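Local coordinates for protein (sliding clamp) (PDB 1B77), which probably encircles DNA as a ring of three subunits and tethers the phage DNA polymerase to it, acting as the processivity factor of replication, at residues 5-10 and 43-48; 12-17 and 212-217; 19-24 and 29-34; 116-121 and 147-152; 196-201 and 205-210. All coordinates share one frame; numbering follows the deposited sequence.

In the fold
Contacts 2, 3 and 4 are buried, whereas contacts 1 and 5 each have a side turned toward solvent. Helix 5-15 serves both contact 1 and contact 2, packing on strands 38-44 and 215-219, which are neighbours in one long antiparallel sheet. Contact 3 lies beside them, touching Phe14, and joins that sheet to strand 21-23 through waters. Contact 5 is a hairpin within the same sheet, and its first strand pairs with strand 114-118 of contact 4. Chemistry follows place: regular backbone bonds in contact 5, one side-chain bond each in contacts 1 and 2, with a water added in contact 1, water bridges in contact 3, and sparse, mostly apolar touching in contact 4.

Contact 1: residues 5-10 and 43-48; sequences KDTIAI and NISDEI
Thr7, on the first turns of helix 5-15, meets Ile44 and Asp46 at the corner where the chain turns at Ser45 and Asp46. Its OG1 donates to Asp46 OD2 over a short 2.6 Å. The carboxylate is approached on its anti side, 29° out of its plane, and OD2 also sits 3.2 Å from Thr7 CB, so this is the tight part of the contact. The same OD2 is hydrogen-bonded to Ser4 OG, just ahead of the helix, and two bonds therefore hold that oxygen in place; between Ser4 OG and Thr7 OG1 there is a further, weak bond. With chi1 at -66°, Thr7 turns OG1 toward the acid while CG2, anti to the backbone N, faces Ile44. There the methyl meets both CG2 and CD1 of the isoleucine, each at 4.1 Å, the two side chains crossing at about a right angle.

The other flank is looser and wetter. Water 1 donates to Thr7 OG1 at 2.7 Å and accepts from Ser45 N at 2.9 Å, bridging helix and corner where Ser45 is exposed and makes no direct bond to the helix. Ile44 and Ile10 both pack on Ile29 of strand 28-32, extending the apolar side of the contact inward. A helix laid against the turning end of a sheet strand in this way is consistent with the fold of the DNA polymerase processivity factors, in which helices pack on a curved antiparallel sheet.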
# COMPACT_ATOMS: atom_id res chain seq x y z
N LYS A 5 16.66 -5.83 -18.16
CA LYS A 5 15.61 -6.03 -17.17
C LYS A 5 15.54 -7.46 -16.65
O LYS A 5 15.17 -7.68 -15.49
CB LYS A 5 14.25 -5.60 -17.74
CG LYS A 5 14.06 -4.09 -17.84
CD LYS A 5 13.08 -3.58 -16.79
CE LYS A 5 13.00 -2.05 -16.79
NZ LYS A 5 11.96 -1.54 -15.84
N ASP A 6 15.88 -8.43 -17.49
CA ASP A 6 15.87 -9.83 -17.07
C ASP A 6 16.96 -10.05 -16.02
O ASP A 6 16.73 -10.68 -14.98
CB ASP A 6 16.13 -10.76 -18.25
CG ASP A 6 14.95 -10.84 -19.19
OD1 ASP A 6 13.85 -11.23 -18.73
OD2 ASP A 6 15.13 -10.51 -20.38
N THR A 7 18.15 -9.53 -16.31
CA THR A 7 19.26 -9.65 -15.39
C THR A 7 18.90 -8.92 -14.10
O THR A 7 19.07 -9.46 -13.02
CB THR A 7 20.53 -9.02 -15.99
OG1 THR A 7 20.93 -9.79 -17.13
CG2 THR A 7 21.67 -8.99 -14.96
N ILE A 8 18.38 -7.71 -14.24
CA ILE A 8 17.98 -6.89 -13.10
C ILE A 8 16.97 -7.61 -12.22
O ILE A 8 17.04 -7.54 -10.99
CB ILE A 8 17.37 -5.54 -13.56
CG1 ILE A 8 18.46 -4.68 -14.22
CG2 ILE A 8 16.74 -4.81 -12.37
CD1 ILE A 8 17.97 -3.36 -14.80
N ALA A 9 16.03 -8.31 -12.84
CA ALA A 9 15.01 -9.04 -12.09
C ALA A 9 15.64 -10.18 -11.28
O ALA A 9 15.23 -10.44 -10.16
CB ALA A 9 13.94 -9.59 -13.03
N ILE A 10 16.65 -10.84 -11.84
CA ILE A 10 17.28 -11.92 -11.10
C ILE A 10 18.14 -11.35 -9.98
O ILE A 10 18.21 -11.93 -8.90
CB ILE A 10 18.13 -12.82 -12.02
CG1 ILE A 10 17.23 -13.48 -13.07
CG2 ILE A 10 18.82 -13.90 -11.18
CD1 ILE A 10 17.96 -14.33 -14.13
N ASN A 43 23.32 -17.82 -15.01
CA ASN A 43 24.02 -17.37 -16.21
C ASN A 43 23.15 -16.25 -16.75
O ASN A 43 21.93 -16.38 -16.80
CB ASN A 43 24.09 -18.50 -17.24
CG ASN A 43 24.95 -19.64 -16.79
OD1 ASN A 43 24.68 -20.80 -17.13
ND2 ASN A 43 25.99 -19.34 -16.03
N ILE A 44 23.77 -15.14 -17.13
CA ILE A 44 23.03 -13.99 -17.65
C ILE A 44 23.45 -13.66 -19.08
O ILE A 44 24.48 -14.13 -19.56
CB ILE A 44 23.24 -12.75 -16.74
CG1 ILE A 44 24.73 -12.48 -16.54
CG2 ILE A 44 22.55 -12.97 -15.41
CD1 ILE A 44 25.04 -11.26 -15.68
N SER A 45 22.65 -12.84 -19.75
CA SER A 45 22.94 -12.47 -21.13
C SER A 45 23.81 -11.22 -21.24
O SER A 45 24.26 -10.86 -22.33
CB SER A 45 21.64 -12.26 -21.91
OG SER A 45 20.84 -11.26 -21.30
N ASP A 46 24.04 -10.56 -20.11
CA ASP A 46 24.86 -9.35 -20.07
C ASP A 46 26.28 -9.71 -19.66
O ASP A 46 26.50 -10.66 -18.91
CB ASP A 46 24.28 -8.34 -19.08
CG ASP A 46 22.89 -7.87 -19.48
OD1 ASP A 46 22.76 -7.36 -20.61
OD2 ASP A 46 21.95 -8.00 -18.67
N GLU A 47 27.24 -8.93 -20.14
CA GLU A 47 28.63 -9.18 -19.81
C GLU A 47 29.13 -8.20 -18.76
O GLU A 47 29.15 -7.00 -19.01
CB GLU A 47 29.51 -9.08 -21.05
CG GLU A 47 30.97 -9.36 -20.77
CD GLU A 47 31.24 -10.82 -20.47
OE1 GLU A 47 30.29 -11.53 -20.06
OE2 GLU A 47 32.40 -11.28 -20.63
N ILE A 48 29.53 -8.70 -17.60
CA ILE A 48 30.06 -7.82 -16.55
C ILE A 48 31.51 -7.54 -16.94
O ILE A 48 32.31 -8.47 -17.06
CB ILE A 48 30.01 -8.51 -15.19
CG1 ILE A 48 28.55 -8.81 -14.82
CG2 ILE A 48 30.68 -7.64 -14.15
CD1 ILE A 48 28.38 -9.57 -13.52
O HOH W 1 20.24 -12.14 -18.29

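Contact 2: residues 12-17 and 212-217; sequences KNFASI and SQVSYV
Tyr216 turns the edge of its ring to Asn13, and the overlap is nearly perpendicular: amide and ring planes stand 85° apart. The phenol OH donates to Asn13 OD1 at 2.6 Å, arriving 52° above the carbonyl plane and therefore not on a lone pair. Both polar ends have further partners: Asn13 ND2 bonds to the carbonyl O of Lys188, and the backbone N of Gln190 bonds to Tyr216 OH, so main-chain groups of one loop grip both members of the pair. Asn13 reaches across because CG lies anti to its own backbone N (chi1 171°).

Apolar contacts frame the bond. Ile17 CD1 lies at the rim of the tyrosine, 4.1 Å from CE2. Val214 CG1 does double duty: it covers one face of the Tyr216 ring, near its rim, and touches the edge of Phe14 at CE1, also 4.1 Å away. Phe14 and Ile17 both rest on Ala40 of the adjacent strand 38-44. The end of helix 5-15 and the residues after it thus pack across strands 38-44 and 215-219, far apart in sequence but neighbours in space, as in DNA polymerase processivity factors, where helices line a continuous antiparallel sheet.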
# COMPACT_ATOMS: atom_id res chain seq x y z
N LYS A 12 17.48 -8.80 -8.33
CA LYS A 12 16.57 -8.37 -7.29
C LYS A 12 16.22 -9.57 -6.39
O LYS A 12 16.04 -9.41 -5.19
CB LYS A 12 15.30 -7.76 -7.90
CG LYS A 12 14.62 -6.74 -6.99
CD LYS A 12 13.39 -6.09 -7.63
CE LYS A 12 12.79 -5.01 -6.71
NZ LYS A 12 13.70 -3.82 -6.49
N ASN A 13 16.13 -10.76 -6.98
CA ASN A 13 15.85 -11.96 -6.17
C ASN A 13 17.06 -12.24 -5.29
O ASN A 13 16.92 -12.61 -4.13
CB ASN A 13 15.56 -13.17 -7.07
CG ASN A 13 15.48 -14.48 -6.29
OD1 ASN A 13 16.37 -15.32 -6.37
ND2 ASN A 13 14.40 -14.66 -5.53
N PHE A 14 18.26 -12.03 -5.84
CA PHE A 14 19.50 -12.23 -5.09
C PHE A 14 19.61 -11.28 -3.89
O PHE A 14 20.02 -11.69 -2.80
CB PHE A 14 20.72 -12.04 -6.02
CG PHE A 14 21.02 -13.23 -6.91
CD1 PHE A 14 20.01 -14.08 -7.35
CD2 PHE A 14 22.33 -13.48 -7.32
CE1 PHE A 14 20.30 -15.17 -8.20
CE2 PHE A 14 22.63 -14.56 -8.17
CZ PHE A 14 21.61 -15.40 -8.61
N ALA A 15 19.23 -10.01 -4.08
CA ALA A 15 19.29 -9.03 -2.99
C ALA A 15 18.43 -9.43 -1.80
O ALA A 15 18.66 -8.98 -0.68
CB ALA A 15 18.86 -7.66 -3.49
N SER A 16 17.42 -10.27 -2.03
CA SER A 16 16.58 -10.71 -0.94
C SER A 16 17.31 -11.83 -0.17
O SER A 16 16.95 -12.17 0.95
CB SER A 16 15.24 -11.22 -1.46
OG SER A 16 15.40 -12.47 -2.10
N ILE A 17 18.34 -12.40 -0.80
CA ILE A 17 19.12 -13.44 -0.14
C ILE A 17 20.26 -12.82 0.65
O ILE A 17 20.58 -13.26 1.75
CB ILE A 17 19.70 -14.44 -1.16
CG1 ILE A 17 18.56 -15.18 -1.87
CG2 ILE A 17 20.62 -15.44 -0.44
CD1 ILE A 17 19.00 -16.18 -2.89
N SER A 212 15.26 -23.03 -15.46
CA SER A 212 16.00 -22.65 -16.65
C SER A 212 16.68 -21.30 -16.45
O SER A 212 17.56 -20.92 -17.21
CB SER A 212 15.05 -22.56 -17.84
OG SER A 212 14.03 -21.60 -17.60
N GLN A 213 16.28 -20.59 -15.40
CA GLN A 213 16.83 -19.27 -15.10
C GLN A 213 17.78 -19.18 -13.91
O GLN A 213 18.77 -18.47 -13.95
CB GLN A 213 15.70 -18.26 -14.89
CG GLN A 213 15.29 -17.49 -16.13
CD GLN A 213 14.25 -16.42 -15.82
OE1 GLN A 213 14.40 -15.63 -14.87
NE2 GLN A 213 13.19 -16.39 -16.62
N VAL A 214 17.47 -19.89 -12.84
CA VAL A 214 18.30 -19.83 -11.65
C VAL A 214 18.44 -21.16 -10.92
O VAL A 214 17.55 -22.02 -11.00
CB VAL A 214 17.72 -18.78 -10.64
CG1 VAL A 214 18.58 -18.71 -9.38
CG2 VAL A 214 17.64 -17.42 -11.29
N SER A 215 19.55 -21.33 -10.21
CA SER A 215 19.80 -22.54 -9.43
C SER A 215 20.04 -22.12 -7.99
O SER A 215 20.82 -21.22 -7.74
CB SER A 215 21.03 -23.29 -9.94
OG SER A 215 20.70 -24.12 -11.05
N TYR A 216 19.35 -22.76 -7.05
CA TYR A 216 19.52 -22.44 -5.64
C TYR A 216 19.99 -23.67 -4.88
O TYR A 216 19.59 -24.79 -5.21
CB TYR A 216 18.22 -21.98 -4.98
CG TYR A 216 17.52 -20.80 -5.60
CD1 TYR A 216 16.63 -20.97 -6.65
CD2 TYR A 216 17.70 -19.51 -5.10
CE1 TYR A 216 15.92 -19.90 -7.18
CE2 TYR A 216 17.00 -18.42 -5.63
CZ TYR A 216 16.11 -18.63 -6.67
OH TYR A 216 15.37 -17.59 -7.17
N VAL A 217 20.84 -23.46 -3.88
CA VAL A 217 21.31 -24.54 -3.02
C VAL A 217 20.97 -24.11 -1.60
O VAL A 217 21.43 -23.07 -1.12
CB VAL A 217 22.83 -24.79 -3.13
CG1 VAL A 217 23.27 -25.77 -2.04
CG2 VAL A 217 23.17 -25.38 -4.51

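Contact 3: residues 19-24 and 29-34; sequences SGILLS and IMTRAV
Thr31 OG1 makes the shortest polar link of this contact, 2.7 Å to water 2, which lies 3.1 Å from Gly20 O and can donate to it. Two more bridges follow along the strands. Water 3 accepts from Met30 N at 2.9 Å and can donate to Leu22 O, 2.8 Å away. Water 4 reverses the pattern, taking the proton of Leu22 N and giving one to Met30 O, each over 3.0 Å. Backbone groups that would meet in an ordinary antiparallel ladder are thus coupled through solvent molecules.

The spacing fits this. The axes of strands 21-23 and 29-32 come no closer than 7.1 Å, too wide for direct pairing, and their N-to-C directions are 158° apart, nearly antiparallel. Each strand has its regular partner elsewhere: Ile21 and Leu23 bond to Leu54 and Val52, whereas Ile29 and Thr31 bond to Ala42 and Ala40. This is a seam between two antiparallel sheets, bridged by water.

Side chains also meet across the seam. Ile21, its CG1 anti to the backbone N (chi1 -167°), extends CD1 to within 3.6 Å of Met30 O. Farther along, Leu23 and Ile29 run alongside each other in the same sense, with Leu23 CD2 4.2 Å from Ile29 CG2. Phe14 of helix 5-15 touches Ile21, Ile29 and Thr31.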
# COMPACT_ATOMS: atom_id res chain seq x y z
N SER A 19 21.71 -8.66 1.01
CA SER A 19 21.54 -7.28 0.57
C SER A 19 22.72 -6.73 -0.23
O SER A 19 22.60 -5.70 -0.91
CB SER A 19 21.27 -6.38 1.78
OG SER A 19 22.31 -6.51 2.75
N GLY A 20 23.86 -7.41 -0.15
CA GLY A 20 25.02 -6.96 -0.89
C GLY A 20 25.49 -8.03 -1.85
O GLY A 20 25.01 -9.16 -1.81
N ILE A 21 26.43 -7.69 -2.73
CA ILE A 21 26.93 -8.68 -3.67
C ILE A 21 28.26 -8.30 -4.30
O ILE A 21 28.66 -7.13 -4.32
CB ILE A 21 25.90 -8.92 -4.80
CG1 ILE A 21 26.27 -10.16 -5.61
CG2 ILE A 21 25.84 -7.71 -5.71
CD1 ILE A 21 25.19 -10.59 -6.56
N LEU A 22 28.97 -9.31 -4.80
CA LEU A 22 30.22 -9.04 -5.49
C LEU A 22 29.98 -9.47 -6.93
O LEU A 22 29.68 -10.63 -7.19
CB LEU A 22 31.38 -9.86 -4.89
CG LEU A 22 32.70 -9.76 -5.67
CD1 LEU A 22 33.22 -8.32 -5.66
CD2 LEU A 22 33.74 -10.71 -5.06
N LEU A 23 30.09 -8.52 -7.86
CA LEU A 23 29.91 -8.84 -9.27
C LEU A 23 31.30 -9.06 -9.85
O LEU A 23 32.22 -8.28 -9.58
CB LEU A 23 29.22 -7.70 -10.01
CG LEU A 23 27.79 -7.35 -9.59
CD1 LEU A 23 27.35 -6.10 -10.33
CD2 LEU A 23 26.86 -8.52 -9.88
N SER A 24 31.45 -10.13 -10.63
CA SER A 24 32.73 -10.48 -11.25
C SER A 24 32.57 -10.52 -12.77
O SER A 24 31.52 -10.90 -13.29
CB SER A 24 33.22 -11.85 -10.77
OG SER A 24 33.43 -11.86 -9.36
N ILE A 29 26.59 -14.72 -12.32
CA ILE A 29 26.38 -14.07 -11.04
C ILE A 29 26.03 -15.10 -9.97
O ILE A 29 25.43 -16.15 -10.26
CB ILE A 29 25.24 -13.03 -11.12
CG1 ILE A 29 23.96 -13.68 -11.62
CG2 ILE A 29 25.65 -11.87 -12.02
CD1 ILE A 29 22.75 -12.79 -11.57
N MET A 30 26.42 -14.81 -8.74
CA MET A 30 26.13 -15.69 -7.63
C MET A 30 26.15 -14.90 -6.32
O MET A 30 26.73 -13.82 -6.24
CB MET A 30 27.13 -16.84 -7.56
CG MET A 30 28.58 -16.42 -7.32
SD MET A 30 29.67 -17.85 -7.11
CE MET A 30 31.29 -17.07 -7.19
N THR A 31 25.51 -15.46 -5.31
CA THR A 31 25.46 -14.83 -4.01
C THR A 31 25.21 -15.90 -2.97
O THR A 31 24.81 -17.02 -3.29
CB THR A 31 24.33 -13.78 -3.94
OG1 THR A 31 24.43 -13.05 -2.70
CG2 THR A 31 22.97 -14.45 -4.02
N ARG A 32 25.45 -15.55 -1.72
CA ARG A 32 25.22 -16.48 -0.63
C ARG A 32 24.83 -15.67 0.60
O ARG A 32 25.38 -14.60 0.84
CB ARG A 32 26.47 -17.31 -0.36
CG ARG A 32 26.36 -18.21 0.86
CD ARG A 32 27.44 -19.29 0.89
NE ARG A 32 27.37 -20.05 2.13
CZ ARG A 32 28.07 -21.15 2.40
NH1 ARG A 32 28.92 -21.63 1.50
NH2 ARG A 32 27.93 -21.76 3.57
N ALA A 33 23.87 -16.19 1.37
CA ALA A 33 23.40 -15.50 2.56
C ALA A 33 24.50 -15.35 3.61
O ALA A 33 25.43 -16.16 3.68
CB ALA A 33 22.21 -16.26 3.15
N VAL A 34 24.38 -14.31 4.42
CA VAL A 34 25.34 -14.06 5.48
C VAL A 34 25.43 -15.28 6.40
O VAL A 34 26.51 -15.65 6.84
CB VAL A 34 24.94 -12.82 6.31
CG1 VAL A 34 25.86 -12.67 7.53
CG2 VAL A 34 25.03 -11.57 5.43
O HOH W 2 22.87 -10.85 -3.22
O HOH W 3 27.82 -12.24 -8.56
O HOH W 4 28.52 -12.24 -4.46

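Contact 4: residues 116-121 and 147-152; sequences TEIKAE and IVINGY
A chi1 of 180° at Thr116 sets OG1 anti to the backbone N, and a chi1 of -62° at Ile147 puts CG2 in the same relation to its own nitrogen; together these torsions bring the hydroxyl against the branched carbon of the isoleucine. Thr116 OG1 lies 4.1 Å from Ile147 CB and 4.2 Å from CG2, the two side chains meeting at a slant. The oxygen touches hydrocarbon on this side, but its polar need is answered by a hydrogen bond with Thr170 OG1 on strand 165-171, the strand that also pairs with Ile147 through Leu169 and Thr170.

Two residues further on, the contact is thinner. Ile118 and Ile149 touch through their outermost methyls, CD1 to CD1 at 4.4 Å, the ends of two side chains that each turn toward the other strand. The backbones separate as they go: from Thr116 to Ile147 the CA atoms are 7.3 Å apart, and from Ile118 to Ile149 they are 9.9 Å apart, the two strand pieces differing by 41° in direction. Strand 165-171 touches both segments, with Leu169 against Thr116 and Ile149, and Leu167 against Ile118.

Strand 114-118 is paired with strand 194-201 at the border of the long sheet, so the contact joins the edge of that sheet, which spans both halves of the chain, to the five-stranded sheet of the C-terminal half. Chemically, the direct contact is sparse and dispersive, and its buried hydroxyl oxygen, Thr116 OG1, is satisfied by Thr170 outside the two segments.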
# COMPACT_ATOMS: atom_id res chain seq x y z
N THR A 116 13.27 -34.82 -7.65
CA THR A 116 11.83 -34.60 -7.79
C THR A 116 11.67 -33.24 -8.46
O THR A 116 12.64 -32.71 -9.01
CB THR A 116 11.09 -34.60 -6.41
OG1 THR A 116 9.69 -34.36 -6.62
CG2 THR A 116 11.65 -33.52 -5.49
N GLU A 117 10.47 -32.68 -8.41
CA GLU A 117 10.24 -31.39 -9.03
C GLU A 117 8.96 -30.73 -8.54
O GLU A 117 8.03 -31.41 -8.11
CB GLU A 117 10.19 -31.53 -10.55
CG GLU A 117 8.93 -32.19 -11.10
CD GLU A 117 9.00 -32.37 -12.61
OE1 GLU A 117 9.46 -31.43 -13.31
OE2 GLU A 117 8.58 -33.44 -13.11
N ILE A 118 8.92 -29.41 -8.61
CA ILE A 118 7.75 -28.66 -8.18
C ILE A 118 7.37 -27.68 -9.29
O ILE A 118 8.23 -26.99 -9.84
CB ILE A 118 8.04 -27.91 -6.87
CG1 ILE A 118 6.80 -27.17 -6.38
CG2 ILE A 118 9.23 -26.97 -7.06
CD1 ILE A 118 6.88 -26.75 -4.93
N LYS A 119 6.08 -27.64 -9.63
CA LYS A 119 5.58 -26.75 -10.68
C LYS A 119 5.39 -25.35 -10.13
O LYS A 119 5.25 -25.16 -8.92
CB LYS A 119 4.25 -27.28 -11.22
CG LYS A 119 4.31 -28.69 -11.79
CD LYS A 119 2.93 -29.15 -12.24
CE LYS A 119 2.97 -30.53 -12.89
NZ LYS A 119 3.86 -30.54 -14.08
N ALA A 120 5.35 -24.37 -11.03
CA ALA A 120 5.18 -22.96 -10.68
C ALA A 120 4.00 -22.65 -9.75
O ALA A 120 4.18 -21.94 -8.76
CB ALA A 120 5.07 -22.13 -11.95
N GLU A 121 2.81 -23.15 -10.05
CA GLU A 121 1.65 -22.87 -9.20
C GLU A 121 1.78 -23.54 -7.83
O GLU A 121 1.46 -22.94 -6.80
CB GLU A 121 0.35 -23.32 -9.86
CG GLU A 121 0.12 -22.74 -11.25
CD GLU A 121 -1.33 -22.90 -11.69
OE1 GLU A 121 -1.97 -23.91 -11.29
OE2 GLU A 121 -1.82 -22.01 -12.44
N ILE A 147 6.60 -38.50 -3.50
CA ILE A 147 7.46 -37.61 -2.75
C ILE A 147 6.48 -36.53 -2.32
O ILE A 147 5.72 -36.03 -3.15
CB ILE A 147 8.57 -36.97 -3.62
CG1 ILE A 147 9.49 -38.06 -4.17
CG2 ILE A 147 9.40 -35.99 -2.78
CD1 ILE A 147 10.24 -38.81 -3.11
N VAL A 148 6.48 -36.19 -1.04
CA VAL A 148 5.57 -35.17 -0.56
C VAL A 148 6.26 -34.11 0.28
O VAL A 148 7.31 -34.35 0.87
CB VAL A 148 4.43 -35.79 0.27
CG1 VAL A 148 3.67 -36.81 -0.56
CG2 VAL A 148 4.99 -36.43 1.53
N ILE A 149 5.65 -32.93 0.31
CA ILE A 149 6.15 -31.81 1.10
C ILE A 149 5.12 -31.51 2.18
O ILE A 149 3.98 -31.18 1.87
CB ILE A 149 6.31 -30.52 0.25
CG1 ILE A 149 7.43 -30.70 -0.76
CG2 ILE A 149 6.58 -29.34 1.16
CD1 ILE A 149 7.76 -29.44 -1.56
N ASN A 150 5.52 -31.66 3.44
CA ASN A 150 4.64 -31.37 4.56
C ASN A 150 5.09 -30.07 5.21
O ASN A 150 6.30 -29.84 5.37
CB ASN A 150 4.68 -32.50 5.60
CG ASN A 150 4.07 -33.78 5.09
OD1 ASN A 150 2.92 -33.81 4.64
ND2 ASN A 150 4.83 -34.86 5.17
N GLY A 151 4.14 -29.21 5.56
CA GLY A 151 4.47 -27.94 6.19
C GLY A 151 4.09 -27.94 7.65
O GLY A 151 2.99 -28.36 8.01
N TYR A 152 4.99 -27.46 8.50
CA TYR A 152 4.74 -27.42 9.94
C TYR A 152 5.03 -26.08 10.58
O TYR A 152 5.62 -25.19 9.96
CB TYR A 152 5.60 -28.46 10.67
CG TYR A 152 5.59 -29.86 10.12
CD1 TYR A 152 6.35 -30.20 9.00
CD2 TYR A 152 4.85 -30.86 10.74
CE1 TYR A 152 6.38 -31.51 8.53
CE2 TYR A 152 4.87 -32.17 10.28
CZ TYR A 152 5.64 -32.49 9.17
OH TYR A 152 5.66 -33.79 8.73

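Contact 5: residues 196-201 and 205-210; sequences VMLWGA and VAAKFE
Met197 and Lys208 face each other as a hydrogen-bonded antiparallel pair: Met197 N donates to Lys208 O at 2.8 Å (170° at the hydrogen), and Lys208 N returns the bond to Met197 O. The pattern repeats from Trp199 N to Ala206 O and from Ala206 N to Trp199 O, each 3.0 Å. On the partly exposed face, the methionine chain is bent at chi3 (-85°), laying CE along the aliphatic part of the extended lysine. On the same face, Ala206 CB sits at the edge of the Trp199 ring, 4.0 Å from CE3.

This is the beta hairpin of strands 194-201 and 204-210, and the face carrying Val196, Leu198, Ala207 and Phe209 is apolar. There Val196 and Phe209 extend in the same direction, with Val196 CG2 at 3.8 Å from Phe209 CD2 and CG1 over one ring face toward the rim. Leu198 CD2 meets Ala207 CB at 3.7 Å.

Neighbouring strands hold both arms in place. Val196 bonds to Thr116 and Leu198 to Val114 through the backbone on one side; Phe209 pairs with Tyr216 and Ala207 with Ile218 on the other. Pro110 touches the Trp199 side chain, and Met220 touches Leu198, Val205 and Ala207.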
# COMPACT_ATOMS: atom_id res chain seq x y z
N VAL A 196 13.98 -30.53 -8.42
CA VAL A 196 14.46 -30.57 -7.04
C VAL A 196 15.38 -31.74 -6.77
O VAL A 196 14.97 -32.89 -6.82
CB VAL A 196 13.28 -30.66 -6.07
CG1 VAL A 196 13.78 -30.63 -4.62
CG2 VAL A 196 12.31 -29.52 -6.33
N MET A 197 16.64 -31.44 -6.46
CA MET A 197 17.62 -32.48 -6.18
C MET A 197 18.00 -32.49 -4.70
O MET A 197 18.55 -31.51 -4.18
CB MET A 197 18.84 -32.26 -7.06
CG MET A 197 18.49 -32.25 -8.53
SD MET A 197 19.84 -31.73 -9.55
CE MET A 197 19.65 -29.93 -9.46
N LEU A 198 17.71 -33.60 -4.04
CA LEU A 198 17.98 -33.75 -2.62
C LEU A 198 19.20 -34.63 -2.36
O LEU A 198 19.38 -35.68 -2.99
CB LEU A 198 16.75 -34.34 -1.94
CG LEU A 198 15.47 -33.55 -2.26
CD1 LEU A 198 14.25 -34.34 -1.83
CD2 LEU A 198 15.52 -32.20 -1.57
N TRP A 199 20.05 -34.21 -1.42
CA TRP A 199 21.26 -34.95 -1.11
C TRP A 199 21.53 -35.12 0.37
O TRP A 199 21.43 -34.18 1.15
CB TRP A 199 22.47 -34.25 -1.72
CG TRP A 199 23.77 -34.82 -1.26
CD1 TRP A 199 24.31 -36.02 -1.61
CD2 TRP A 199 24.71 -34.19 -0.38
NE1 TRP A 199 25.54 -36.17 -1.01
CE2 TRP A 199 25.81 -35.06 -0.26
CE3 TRP A 199 24.74 -32.97 0.30
CZ2 TRP A 199 26.93 -34.76 0.53
CZ3 TRP A 199 25.86 -32.66 1.08
CH2 TRP A 199 26.93 -33.56 1.19
N GLY A 200 21.91 -36.34 0.73
CA GLY A 200 22.22 -36.65 2.11
C GLY A 200 23.39 -37.60 2.19
O GLY A 200 23.43 -38.62 1.50
N ALA A 201 24.37 -37.26 3.03
CA ALA A 201 25.55 -38.09 3.23
C ALA A 201 25.92 -37.94 4.69
O ALA A 201 26.66 -37.03 5.07
CB ALA A 201 26.70 -37.61 2.35
N VAL A 205 23.32 -32.64 4.75
CA VAL A 205 22.12 -32.62 3.92
C VAL A 205 21.97 -31.27 3.23
O VAL A 205 22.25 -30.23 3.82
CB VAL A 205 20.86 -32.90 4.76
CG1 VAL A 205 20.84 -34.35 5.20
CG2 VAL A 205 20.84 -31.99 5.98
N ALA A 206 21.55 -31.31 1.98
CA ALA A 206 21.36 -30.08 1.21
C ALA A 206 20.38 -30.34 0.09
O ALA A 206 20.11 -31.49 -0.26
CB ALA A 206 22.69 -29.59 0.64
N ALA A 207 19.84 -29.27 -0.46
CA ALA A 207 18.87 -29.36 -1.54
C ALA A 207 19.22 -28.37 -2.64
O ALA A 207 19.77 -27.30 -2.37
CB ALA A 207 17.47 -29.08 -1.02
N LYS A 208 18.89 -28.72 -3.87
CA LYS A 208 19.14 -27.85 -4.99
C LYS A 208 17.86 -27.70 -5.80
O LYS A 208 17.21 -28.69 -6.13
CB LYS A 208 20.26 -28.40 -5.88
CG LYS A 208 20.50 -27.56 -7.12
CD LYS A 208 21.75 -27.98 -7.86
CE LYS A 208 21.89 -27.20 -9.15
NZ LYS A 208 23.12 -27.59 -9.90
N PHE A 209 17.49 -26.46 -6.08
CA PHE A 209 16.30 -26.18 -6.88
C PHE A 209 16.79 -25.53 -8.15
O PHE A 209 17.40 -24.46 -8.12
CB PHE A 209 15.34 -25.24 -6.16
CG PHE A 209 14.68 -25.84 -4.95
CD1 PHE A 209 15.42 -26.11 -3.80
CD2 PHE A 209 13.32 -26.13 -4.96
CE1 PHE A 209 14.81 -26.66 -2.68
CE2 PHE A 209 12.71 -26.69 -3.85
CZ PHE A 209 13.45 -26.95 -2.70
N GLU A 210 16.52 -26.19 -9.27
CA GLU A 210 16.98 -25.67 -10.54
C GLU A 210 15.90 -25.41 -11.58
O GLU A 210 15.05 -26.25 -11.85
CB GLU A 210 18.02 -26.62 -11.12
CG GLU A 210 18.55 -26.16 -12.45
CD GLU A 210 19.68 -27.03 -12.94
OE1 GLU A 210 19.49 -28.27 -13.01
OE2 GLU A 210 20.76 -26.48 -13.24